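Local structure of putative 4-amino-4-deoxychorismate lyase (Thermus thermophilus, 2ZGI) at residues P14-F17 against L18-A22; R29-G33 against R34-L38; L42-L45 against R46-A49; E181-T184 against R185-A189. The protein binds pyridoxal 5'-phosphate and is probably a lyase that may act on 4-amino-4-deoxychorismate. All blocks are in the same frame, centred on the assembly; numbering follows the deposited sequence.

Contact 1: residues P14-F17 against L18-A22; sequences PEAF and LYHGA
Glu15 and Tyr19, one turn apart on the short helix 15-19, meet through backbone and side chain alike. Tyr19 N donates to Glu15 O at 2.7 Å, with an N-H...O angle of 164°, a regular helical bond. His20 N follows with a bond of 2.9 Å to Ala16 O, bent to 140°, just where the chain leaves helical geometry. The same Ala16 O also receives a weak, long bond from Ala22 N, reached because Gly21, with positive phi, turns the chain back toward the helix end. At the other end Pro14 is the N-cap residue, and its carbonyl oxygen takes a weak bond from Leu18 N.

Apolar contacts run alongside. The Glu15 methylene CG lies 3.4 Å from Tyr19 CD2, so the aliphatic part of the glutamate rests against the ring while its carboxylate passes on to salt bridges with Arg2 and with Arg95 of the second subunit. Phe17 holds CG anti to its backbone N (chi1 -176°), which places CD2 3.7 Å from Leu18 CD1; the two side chains cross at about a right angle. Ala16 CB and Ala22 CB touch more loosely at 4.4 Å.

Across the subunit boundary, the Tyr19 ring forms a cation-pi contact with Arg82 of the second subunit, and Leu18 packs on its counterpart there. The chemistry is that of a short helix at a subunit interface: Ala16 O takes one sound and one weak N-H at the C-terminal end, while Glu15 and Tyr19 turn their charged and aromatic groups to the partner chain.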
loop_
_atom_site.group_PDB
_atom_site.type_symbol
_atom_site.label_atom_id
_atom_site.label_comp_id
_atom_site.label_asym_id
_atom_site.label_seq_id
_atom_site.Cartn_x
_atom_site.Cartn_y
_atom_site.Cartn_z
ATOM N N PRO D 14 25.911 25.235 1.380
ATOM C CA PRO D 14 26.464 23.943 0.968
ATOM C C PRO D 14 25.489 23.130 0.102
ATOM O O PRO D 14 24.263 23.209 0.278
ATOM C CB PRO D 14 26.691 23.209 2.294
ATOM C CG PRO D 14 26.666 24.278 3.326
ATOM C CD PRO D 14 25.735 25.308 2.837
ATOM N N GLU D 15 26.088 22.348 -0.792
ATOM C CA GLU D 15 25.449 21.488 -1.777
ATOM C C GLU D 15 24.342 20.612 -1.178
ATOM O O GLU D 15 23.173 20.654 -1.626
ATOM C CB GLU D 15 26.530 20.553 -2.339
ATOM C CG GLU D 15 26.477 20.403 -3.817
ATOM C CD GLU D 15 27.773 19.905 -4.376
ATOM O OE1 GLU D 15 28.108 18.719 -4.168
ATOM O OE2 GLU D 15 28.462 20.708 -5.020
ATOM N N ALA D 16 24.718 19.840 -0.160
ATOM C CA ALA D 16 23.831 18.842 0.440
ATOM C C ALA D 16 22.591 19.490 1.011
ATOM O O ALA D 16 21.497 18.947 0.906
ATOM C CB ALA D 16 24.561 18.040 1.522
ATOM N N PHE D 17 22.773 20.668 1.596
ATOM C CA PHE D 17 21.693 21.430 2.181
ATOM C C PHE D 17 20.589 21.700 1.151
ATOM O O PHE D 17 19.404 21.540 1.463
ATOM C CB PHE D 17 22.233 22.764 2.691
ATOM C CG PHE D 17 21.213 23.597 3.401
ATOM C CD1 PHE D 17 21.082 23.524 4.780
ATOM C CD2 PHE D 17 20.387 24.476 2.694
ATOM C CE1 PHE D 17 20.133 24.312 5.449
ATOM C CE2 PHE D 17 19.426 25.256 3.357
ATOM C CZ PHE D 17 19.306 25.171 4.727
ATOM N N LEU D 18 21.003 22.135 -0.044
ATOM C CA LEU D 18 20.117 22.530 -1.139
ATOM C C LEU D 18 19.633 21.313 -1.894
ATOM O O LEU D 18 18.431 21.208 -2.229
ATOM C CB LEU D 18 20.850 23.413 -2.199
ATOM C CG LEU D 18 21.608 24.740 -2.027
ATOM C CD1 LEU D 18 21.213 25.489 -0.753
ATOM C CD2 LEU D 18 23.100 24.548 -2.081
ATOM N N TYR D 19 20.559 20.420 -2.216
ATOM C CA TYR D 19 20.254 19.315 -3.138
ATOM C C TYR D 19 19.549 18.130 -2.484
ATOM O O TYR D 19 18.910 17.325 -3.180
ATOM C CB TYR D 19 21.519 18.791 -3.826
ATOM C CG TYR D 19 22.069 19.667 -4.946
ATOM C CD1 TYR D 19 21.226 20.450 -5.745
ATOM C CD2 TYR D 19 23.430 19.667 -5.236
ATOM C CE1 TYR D 19 21.749 21.234 -6.814
ATOM C CE2 TYR D 19 23.961 20.446 -6.283
ATOM C CZ TYR D 19 23.116 21.231 -7.056
ATOM O OH TYR D 19 23.631 21.985 -8.106
ATOM N N HIS D 20 19.709 17.993 -1.169
ATOM C CA HIS D 20 19.244 16.785 -0.498
ATOM C C HIS D 20 18.251 17.055 0.606
ATOM O O HIS D 20 17.833 16.128 1.323
ATOM C CB HIS D 20 20.432 16.034 0.081
ATOM C CG HIS D 20 21.358 15.468 -0.950
ATOM N ND1 HIS D 20 22.642 15.081 -0.649
ATOM C CD2 HIS D 20 21.200 15.238 -2.273
ATOM C CE1 HIS D 20 23.227 14.597 -1.730
ATOM N NE2 HIS D 20 22.373 14.680 -2.730
ATOM N N GLY D 21 17.853 18.317 0.732
ATOM C CA GLY D 21 17.016 18.748 1.855
ATOM C C GLY D 21 17.657 18.362 3.183
ATOM O O GLY D 21 16.961 18.035 4.145
ATOM N N ALA D 22 18.991 18.399 3.253
ATOM C CA ALA D 22 19.670 17.868 4.448
ATOM C C ALA D 22 19.743 18.917 5.558
ATOM O O ALA D 22 20.773 19.590 5.751
ATOM C CB ALA D 22 21.055 17.329 4.080
#

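Contact 2: residues R29-G33 against R34-L38; sequences RAEGG and RPLWL
Glu31 OE2 is gripped by two nitrogens of Arg29, two residues back on the same strand: NH2 at 2.7 Å and NE at 2.8 Å. This is a side-on salt bridge to a single oxygen. The oxygen lies in the guanidinium plane, yet both nitrogens approach from the same face of the carboxylate, well out of its plane. Ala242 N donates to OE2 as well.

Leu36 packs against this ion pair from the returning chain. Its CD2 sits over one face of the guanidinium, 3.4 Å from Arg29 NH2, while CD1 lies 3.8 Å from Glu31 CG. Having CG anti to the carbonyl carbon (chi1 -82°) sets CD2 over the guanidinium and CD1 beside the glutamate chain.

The backbone forms a tight beta hairpin. Glu31 and Arg34 are an antiparallel hydrogen-bonded pair, with Arg34 N to Glu31 O at 3.0 Å and Glu31 N to Arg34 O at 2.9 Å, closed by a type I' turn through Gly32 and Gly33, whose positive phi suits glycine. Leu36 N bonds to Arg29 O beyond the non-hydrogen-bonded pair Ala30-Pro35. Water 1 links Arg29 N to Leu36 O, and water 2 bridges Glu31 O and Arg34 NE.

The ion pair, flanked by leucine methyls and held by a backbone N-H, should keep the arginine well oriented. Arg29 NH1 makes a weak bond to Ser218 O, and Ser218 itself binds the cofactor, so the pair is probably second-shell to that site.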
loop_
_atom_site.group_PDB
_atom_site.type_symbol
_atom_site.label_atom_id
_atom_site.label_comp_id
_atom_site.label_asym_id
_atom_site.label_seq_id
_atom_site.Cartn_x
_atom_site.Cartn_y
_atom_site.Cartn_z
ATOM N N ARG D 29 6.718 31.521 16.992
ATOM C CA ARG D 29 5.974 32.772 16.969
ATOM C C ARG D 29 6.509 33.663 18.080
ATOM O O ARG D 29 6.768 33.167 19.171
ATOM C CB ARG D 29 4.478 32.518 17.165
ATOM C CG ARG D 29 3.648 33.721 16.767
ATOM C CD ARG D 29 2.167 33.419 16.729
ATOM N NE ARG D 29 1.548 33.290 18.051
ATOM C CZ ARG D 29 1.147 32.135 18.569
ATOM N NH1 ARG D 29 1.326 31.012 17.890
ATOM N NH2 ARG D 29 0.579 32.108 19.788
ATOM N N ALA D 30 6.714 34.953 17.797
ATOM C CA ALA D 30 7.043 35.933 18.839
ATOM C C ALA D 30 5.864 36.865 18.969
ATOM O O ALA D 30 5.299 37.285 17.951
ATOM C CB ALA D 30 8.319 36.737 18.499
ATOM N N GLU D 31 5.461 37.153 20.204
ATOM C CA GLU D 31 4.374 38.085 20.429
ATOM C C GLU D 31 4.921 39.262 21.195
ATOM O O GLU D 31 5.536 39.083 22.249
ATOM C CB GLU D 31 3.196 37.417 21.151
ATOM C CG GLU D 31 2.546 36.301 20.294
ATOM C CD GLU D 31 1.489 35.485 20.995
ATOM O OE1 GLU D 31 1.385 35.528 22.236
ATOM O OE2 GLU D 31 0.735 34.798 20.273
ATOM N N GLY D 32 4.705 40.455 20.638
ATOM C CA GLY D 32 5.232 41.713 21.204
ATOM C C GLY D 32 6.684 41.588 21.656
ATOM O O GLY D 32 7.021 41.927 22.808
ATOM N N GLY D 33 7.528 41.089 20.758
ATOM C CA GLY D 33 8.986 40.935 20.978
ATOM C C GLY D 33 9.463 39.701 21.754
ATOM O O GLY D 33 10.668 39.484 21.912
ATOM N N ARG D 34 8.534 38.887 22.246
ATOM C CA ARG D 34 8.883 37.780 23.119
ATOM C C ARG D 34 8.634 36.466 22.389
ATOM O O ARG D 34 7.481 36.183 22.007
ATOM C CB ARG D 34 8.031 37.827 24.394
ATOM C CG ARG D 34 8.393 36.773 25.434
ATOM C CD ARG D 34 7.419 36.785 26.613
ATOM N NE ARG D 34 6.124 36.168 26.301
ATOM C CZ ARG D 34 5.864 34.862 26.387
ATOM N NH1 ARG D 34 6.811 33.996 26.732
ATOM N NH2 ARG D 34 4.648 34.403 26.088
ATOM N N PRO D 35 9.699 35.671 22.199
ATOM C CA PRO D 35 9.534 34.361 21.541
ATOM C C PRO D 35 8.849 33.323 22.442
ATOM O O PRO D 35 9.186 33.181 23.628
ATOM C CB PRO D 35 10.946 33.943 21.172
ATOM C CG PRO D 35 11.889 34.882 21.892
ATOM C CD PRO D 35 11.117 36.043 22.412
ATOM N N LEU D 36 7.871 32.625 21.866
ATOM C CA LEU D 36 7.096 31.646 22.607
ATOM C C LEU D 36 7.801 30.315 22.632
ATOM O O LEU D 36 8.243 29.810 21.598
ATOM C CB LEU D 36 5.691 31.497 22.024
ATOM C CG LEU D 36 4.625 32.517 22.430
ATOM C CD1 LEU D 36 4.986 33.926 22.066
ATOM C CD2 LEU D 36 3.264 32.109 21.794
ATOM N N TRP D 37 7.913 29.752 23.833
ATOM C CA TRP D 37 8.479 28.428 24.027
ATOM C C TRP D 37 9.854 28.276 23.415
ATOM O O TRP D 37 10.188 27.233 22.890
ATOM C CB TRP D 37 7.501 27.327 23.555
ATOM C CG TRP D 37 6.119 27.516 24.088
ATOM C CD1 TRP D 37 5.771 27.856 25.367
ATOM C CD2 TRP D 37 4.890 27.370 23.365
ATOM N NE1 TRP D 37 4.406 27.941 25.473
ATOM C CE2 TRP D 37 3.843 27.645 24.263
ATOM C CE3 TRP D 37 4.574 27.023 22.042
ATOM C CZ2 TRP D 37 2.502 27.585 23.886
ATOM C CZ3 TRP D 37 3.241 26.960 21.668
ATOM C CH2 TRP D 37 2.226 27.245 22.584
ATOM N N LEU D 38 10.673 29.315 23.553
ATOM C CA LEU D 38 12.025 29.336 22.980
ATOM C C LEU D 38 12.879 28.168 23.469
ATOM O O LEU D 38 13.590 27.536 22.686
ATOM C CB LEU D 38 12.717 30.691 23.265
ATOM C CG LEU D 38 14.175 30.825 22.783
ATOM C CD1 LEU D 38 14.249 30.684 21.254
ATOM C CD2 LEU D 38 14.823 32.165 23.233
HETATM O O HOH W 1 6.686 29.306 19.226
HETATM O O HOH W 2 4.477 38.125 25.065
#

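Contact 3: residues L42-L45 against R46-A49; sequences LARL and RRHA. With PLP (pyridoxal-5'-phosphate), chain P; SO4 (sulfate ion), chain O.
Arg44 runs from the helix backbone past His48 to the cofactor phosphate. Its CB lies 3.8 Å from Arg47 NH2. CG stands over one face of the His48 ring, 3.5 Å from the centroid and 20° off the ring normal, a CH-pi contact. CD comes next, 3.5 Å from both His48 CE1 and sulfate O4. The chain has CG anti to the backbone N (chi1 -176°) and bends only at chi3 (73°), which turns the guanidinium toward the cofactor. There NH1 donates to PLP O3P at 2.6 Å, and NH2 adds a weak bond to the same oxygen, which lies at the guanidinium edge. NH2 also bonds to Thr26 OG1, giving the guanidinium a protein partner besides the phosphate.

The sulfate, probably from the crystallisation liquor, is held by the next turn. Arg47 NE donates almost straight to its O3 at 2.7 Å, and His48 NE2 donates to sulfate O4, also at 2.7 Å. The Arg47 guanidinium folds back so that one face lies over Arg44 CA and the Ala43 carbonyl oxygen. Regular helical bonds join the two turns, among them His48 N to Arg44 O at 2.8 Å.

These polar groups lie on the cofactor-facing side of helix 38-51, where Tyr125 meets the His48 ring edge-to-face. Leu42 and Leu45 instead pack on strand 78-86 through Phe83 and on helix 59-72, while His48 and Ala49 touch Val24 of strand 24-31. The helix thus lies against the four-stranded antiparallel sheet and presents Arg44 to the phosphate.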
loop_
_atom_site.group_PDB
_atom_site.type_symbol
_atom_site.label_atom_id
_atom_site.label_comp_id
_atom_site.label_asym_id
_atom_site.label_seq_id
_atom_site.Cartn_x
_atom_site.Cartn_y
_atom_site.Cartn_z
ATOM N N LEU D 42 14.502 25.285 21.005
ATOM C CA LEU D 42 15.953 25.044 20.903
ATOM C C LEU D 42 16.341 23.629 21.341
ATOM O O LEU D 42 17.232 23.021 20.771
ATOM C CB LEU D 42 16.762 26.118 21.640
ATOM C CG LEU D 42 16.566 27.538 21.083
ATOM C CD1 LEU D 42 17.384 28.594 21.882
ATOM C CD2 LEU D 42 16.894 27.613 19.584
ATOM N N ALA D 43 15.651 23.118 22.358
ATOM C CA ALA D 43 15.802 21.727 22.803
ATOM C C ALA D 43 15.444 20.758 21.670
ATOM O O ALA D 43 16.217 19.865 21.343
ATOM C CB ALA D 43 14.916 21.473 23.999
ATOM N N ARG D 44 14.274 20.944 21.065
ATOM C CA ARG D 44 13.883 20.070 19.949
ATOM C C ARG D 44 14.865 20.130 18.777
ATOM O O ARG D 44 15.252 19.093 18.234
ATOM C CB ARG D 44 12.477 20.400 19.452
ATOM C CG ARG D 44 12.021 19.425 18.338
ATOM C CD ARG D 44 10.551 19.579 17.998
ATOM N NE ARG D 44 10.346 20.810 17.245
ATOM C CZ ARG D 44 9.159 21.273 16.861
ATOM N NH1 ARG D 44 8.030 20.600 17.159
ATOM N NH2 ARG D 44 9.107 22.426 16.195
ATOM N N LEU D 45 15.252 21.350 18.388
ATOM C CA LEU D 45 16.136 21.577 17.243
ATOM C C LEU D 45 17.469 20.867 17.444
ATOM O O LEU D 45 17.971 20.193 16.543
ATOM C CB LEU D 45 16.341 23.098 16.997
ATOM C CG LEU D 45 17.119 23.529 15.745
ATOM C CD1 LEU D 45 16.361 23.132 14.461
ATOM C CD2 LEU D 45 17.455 25.047 15.724
ATOM N N ARG D 46 18.044 20.990 18.643
ATOM C CA ARG D 46 19.259 20.232 18.965
ATOM C C ARG D 46 19.028 18.718 18.891
ATOM O O ARG D 46 19.899 17.995 18.421
ATOM C CB ARG D 46 19.771 20.596 20.371
ATOM C CG ARG D 46 20.997 19.823 20.842
ATOM C CD ARG D 46 21.450 20.396 22.191
ATOM N NE ARG D 46 22.842 20.048 22.440
ATOM C CZ ARG D 46 23.255 18.904 22.992
ATOM N NH1 ARG D 46 22.376 17.974 23.388
ATOM N NH2 ARG D 46 24.564 18.687 23.147
ATOM N N ARG D 47 17.880 18.252 19.387
ATOM C CA ARG D 47 17.556 16.815 19.394
ATOM C C ARG D 47 17.436 16.280 17.963
ATOM O O ARG D 47 17.986 15.243 17.621
ATOM C CB ARG D 47 16.245 16.548 20.134
ATOM C CG ARG D 47 16.384 16.389 21.661
ATOM C CD ARG D 47 15.144 15.763 22.285
ATOM N NE ARG D 47 13.918 16.519 22.013
ATOM C CZ ARG D 47 13.451 17.483 22.804
ATOM N NH1 ARG D 47 14.118 17.815 23.915
ATOM N NH2 ARG D 47 12.320 18.106 22.502
ATOM N N HIS D 48 16.723 17.025 17.128
ATOM C CA HIS D 48 16.551 16.662 15.735
ATOM C C HIS D 48 17.874 16.665 14.954
ATOM O O HIS D 48 18.182 15.694 14.238
ATOM C CB HIS D 48 15.475 17.567 15.123
ATOM C CG HIS D 48 14.100 17.243 15.625
ATOM N ND1 HIS D 48 12.954 17.809 15.112
ATOM C CD2 HIS D 48 13.692 16.376 16.581
ATOM C CE1 HIS D 48 11.899 17.318 15.744
ATOM N NE2 HIS D 48 12.324 16.453 16.651
ATOM N N ALA D 49 18.684 17.709 15.140
ATOM C CA ALA D 49 20.025 17.761 14.549
ATOM C C ALA D 49 20.889 16.577 14.973
ATOM O O ALA D 49 21.484 15.898 14.142
ATOM C CB ALA D 49 20.725 19.122 14.888
HETATM N N1 PLP P . 3.356 18.809 11.783
HETATM C C2 PLP P . 4.391 19.025 10.945
HETATM C C2A PLP P . 4.595 18.098 9.781
HETATM C C3 PLP P . 5.248 20.111 11.151
HETATM O O3 PLP P . 6.279 20.289 10.278
HETATM C C4 PLP P . 5.037 20.941 12.258
HETATM C C4A PLP P . 5.939 22.111 12.590
HETATM C C5 PLP P . 3.979 20.673 13.124
HETATM C C6 PLP P . 3.155 19.583 12.847
HETATM C C5A PLP P . 3.662 21.545 14.320
HETATM O O4P PLP P . 4.657 21.550 15.345
HETATM P P PLP P . 4.812 22.723 16.422
HETATM O O1P PLP P . 3.561 22.732 17.264
HETATM O O2P PLP P . 4.959 24.048 15.707
HETATM O O3P PLP P . 6.060 22.255 17.096
HETATM S S SO4 O . 11.061 15.500 19.697
HETATM O O1 SO4 O . 11.015 14.041 19.542
HETATM O O2 SO4 O . 10.356 15.948 20.888
HETATM O O3 SO4 O . 12.454 15.960 19.786
HETATM O O4 SO4 O . 10.374 16.080 18.536
#

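Contact 4: residues E181-T184 against R185-A189; sequences EGIT and REKVA. With PLP (pyridoxal-5'-phosphate), chain P.
Thr184 and Val188 are joined by the shortest helical bond across this turn, Val188 N to Thr184 O at 2.8 Å; Lys187 N to Ile183 O is a little longer at 3.1 Å. The first turn closes with a weak bond from Glu186 N to the carbonyl of Gly182, the N-cap residue. Water 3 donates to that same carbonyl and accepts from NE of Arg185; NH1 of that arginine bonds to Pro165 O.

The amino end of the helix grips the cofactor phosphate. Ile183 N donates to PLP O3P at 2.9 Å, and Thr184 N to O1P at 3.0 Å. Thr184 OG1 also donates to O1P, at 2.9 Å; with OG1 beside the backbone N (chi1 -51°), hydroxyl and amide converge on one oxygen. The helix dipole probably adds to the pull on the phosphate. Gly182 brings CA within 3.5 Å of O3P.

Two like charges come close, Glu181 OE1 and Glu186 OE2 3.8 Å apart, while Glu181 CG lies 3.5 Å from Glu186 OE2; the side chains cross at about a right angle. Arg201 forms a salt bridge with Glu186 OE2, which should ease the repulsion.

In the fold, this is the start of helix 183-194 in the beta-alpha-beta unit between strands 172-176 and 198-202. Arg185, Glu186 and Ala189 pack on strand 172-176, Val188 rests on helix 233-239, and Lys187 reaches Glu40 of helix 38-51 in a salt bridge.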
loop_
_atom_site.group_PDB
_atom_site.type_symbol
_atom_site.label_atom_id
_atom_site.label_comp_id
_atom_site.label_asym_id
_atom_site.label_seq_id
_atom_site.Cartn_x
_atom_site.Cartn_y
_atom_site.Cartn_z
ATOM N N GLU D 181 6.289 15.077 17.071
ATOM C CA GLU D 181 5.855 15.584 18.376
ATOM C C GLU D 181 5.996 17.106 18.329
ATOM O O GLU D 181 7.092 17.675 18.569
ATOM C CB GLU D 181 6.615 15.001 19.575
ATOM C CG GLU D 181 5.813 15.106 20.903
ATOM C CD GLU D 181 6.670 14.812 22.164
ATOM O OE1 GLU D 181 6.628 13.667 22.655
ATOM O OE2 GLU D 181 7.390 15.711 22.657
ATOM N N GLY D 182 4.896 17.739 17.957
ATOM C CA GLY D 182 4.767 19.160 17.989
ATOM C C GLY D 182 4.850 19.680 19.414
ATOM O O GLY D 182 4.366 19.048 20.378
ATOM N N ILE D 183 5.468 20.848 19.527
ATOM C CA ILE D 183 5.590 21.554 20.783
ATOM C C ILE D 183 4.218 22.073 21.208
ATOM O O ILE D 183 3.856 21.953 22.380
ATOM C CB ILE D 183 6.656 22.685 20.653
ATOM C CG1 ILE D 183 8.052 22.050 20.633
ATOM C CG2 ILE D 183 6.531 23.735 21.778
ATOM C CD1 ILE D 183 9.123 22.878 19.933
ATOM N N THR D 184 3.455 22.644 20.269
ATOM C CA THR D 184 2.147 23.209 20.593
ATOM C C THR D 184 1.231 22.134 21.152
ATOM O O THR D 184 0.607 22.339 22.184
ATOM C CB THR D 184 1.483 23.935 19.397
ATOM O OG1 THR D 184 2.418 24.871 18.842
ATOM C CG2 THR D 184 0.267 24.690 19.849
ATOM N N ARG D 185 1.200 20.976 20.502
ATOM C CA ARG D 185 0.349 19.880 20.958
ATOM C C ARG D 185 0.614 19.506 22.427
ATOM O O ARG D 185 -0.316 19.419 23.248
ATOM C CB ARG D 185 0.536 18.661 20.067
ATOM C CG ARG D 185 -0.492 17.601 20.377
ATOM C CD ARG D 185 -0.773 16.718 19.179
ATOM N NE ARG D 185 0.419 16.011 18.719
ATOM C CZ ARG D 185 0.401 15.128 17.734
ATOM N NH1 ARG D 185 -0.754 14.840 17.124
ATOM N NH2 ARG D 185 1.533 14.519 17.375
ATOM N N GLU D 186 1.884 19.310 22.754
ATOM C CA GLU D 186 2.285 19.043 24.144
ATOM C C GLU D 186 1.817 20.121 25.133
ATOM O O GLU D 186 1.373 19.821 26.239
ATOM C CB GLU D 186 3.791 18.805 24.216
ATOM C CG GLU D 186 4.219 17.516 23.481
ATOM C CD GLU D 186 3.528 16.261 24.017
ATOM O OE1 GLU D 186 3.277 16.165 25.258
ATOM O OE2 GLU D 186 3.224 15.376 23.183
ATOM N N LYS D 187 1.904 21.376 24.720
ATOM C CA LYS D 187 1.405 22.473 25.522
ATOM C C LYS D 187 -0.111 22.387 25.641
ATOM O O LYS D 187 -0.651 22.606 26.720
ATOM C CB LYS D 187 1.824 23.831 24.937
ATOM C CG LYS D 187 3.340 24.062 24.828
ATOM C CD LYS D 187 4.120 23.644 26.069
ATOM C CE LYS D 187 5.494 24.300 26.061
ATOM N NZ LYS D 187 6.033 24.502 27.409
ATOM N N VAL D 188 -0.792 22.059 24.543
ATOM C CA VAL D 188 -2.250 21.937 24.584
ATOM C C VAL D 188 -2.669 20.807 25.547
ATOM O O VAL D 188 -3.578 20.993 26.368
ATOM C CB VAL D 188 -2.892 21.802 23.190
ATOM C CG1 VAL D 188 -4.362 21.445 23.314
ATOM C CG2 VAL D 188 -2.755 23.116 22.403
ATOM N N ALA D 189 -1.979 19.672 25.460
ATOM C CA ALA D 189 -2.181 18.545 26.366
ATOM C C ALA D 189 -2.065 19.004 27.827
ATOM O O ALA D 189 -2.991 18.801 28.639
ATOM C CB ALA D 189 -1.162 17.454 26.061
HETATM N N1 PLP P . 3.356 18.809 11.783
HETATM C C2 PLP P . 4.391 19.025 10.945
HETATM C C2A PLP P . 4.595 18.098 9.781
HETATM C C3 PLP P . 5.248 20.111 11.151
HETATM O O3 PLP P . 6.279 20.289 10.278
HETATM C C4 PLP P . 5.037 20.941 12.258
HETATM C C4A PLP P . 5.939 22.111 12.590
HETATM C C5 PLP P . 3.979 20.673 13.124
HETATM C C6 PLP P . 3.155 19.583 12.847
HETATM C C5A PLP P . 3.662 21.545 14.320
HETATM O O4P PLP P . 4.657 21.550 15.345
HETATM P P PLP P . 4.812 22.723 16.422
HETATM O O1P PLP P . 3.561 22.732 17.264
HETATM O O2P PLP P . 4.959 24.048 15.707
HETATM O O3P PLP P . 6.060 22.255 17.096
HETATM O O HOH W 3 3.043 16.499 19.045
#

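In the fold
From the N terminus the four contacts follow one another in series, none enclosing or crossing another. Contact 1 spans the short helix 15-19 and the turn that leaves it, at the subunit interface, about 29 Å, centre to centre, from contacts 2 and 4. The chain then runs along strand 24-31 into contact 2, the hairpin turn, and passes directly into helix 38-51, which carries contact 3. Contact 4, much later in the sequence, returns to both: Trp37 packs on Ile183, Thr184 and Lys187, and the Arg44 guanidinium lies against Ile183. Contacts 3 and 4 therefore meet around the phosphate, joining the antiparallel-sheet part of the chain to the beta-alpha-beta unit.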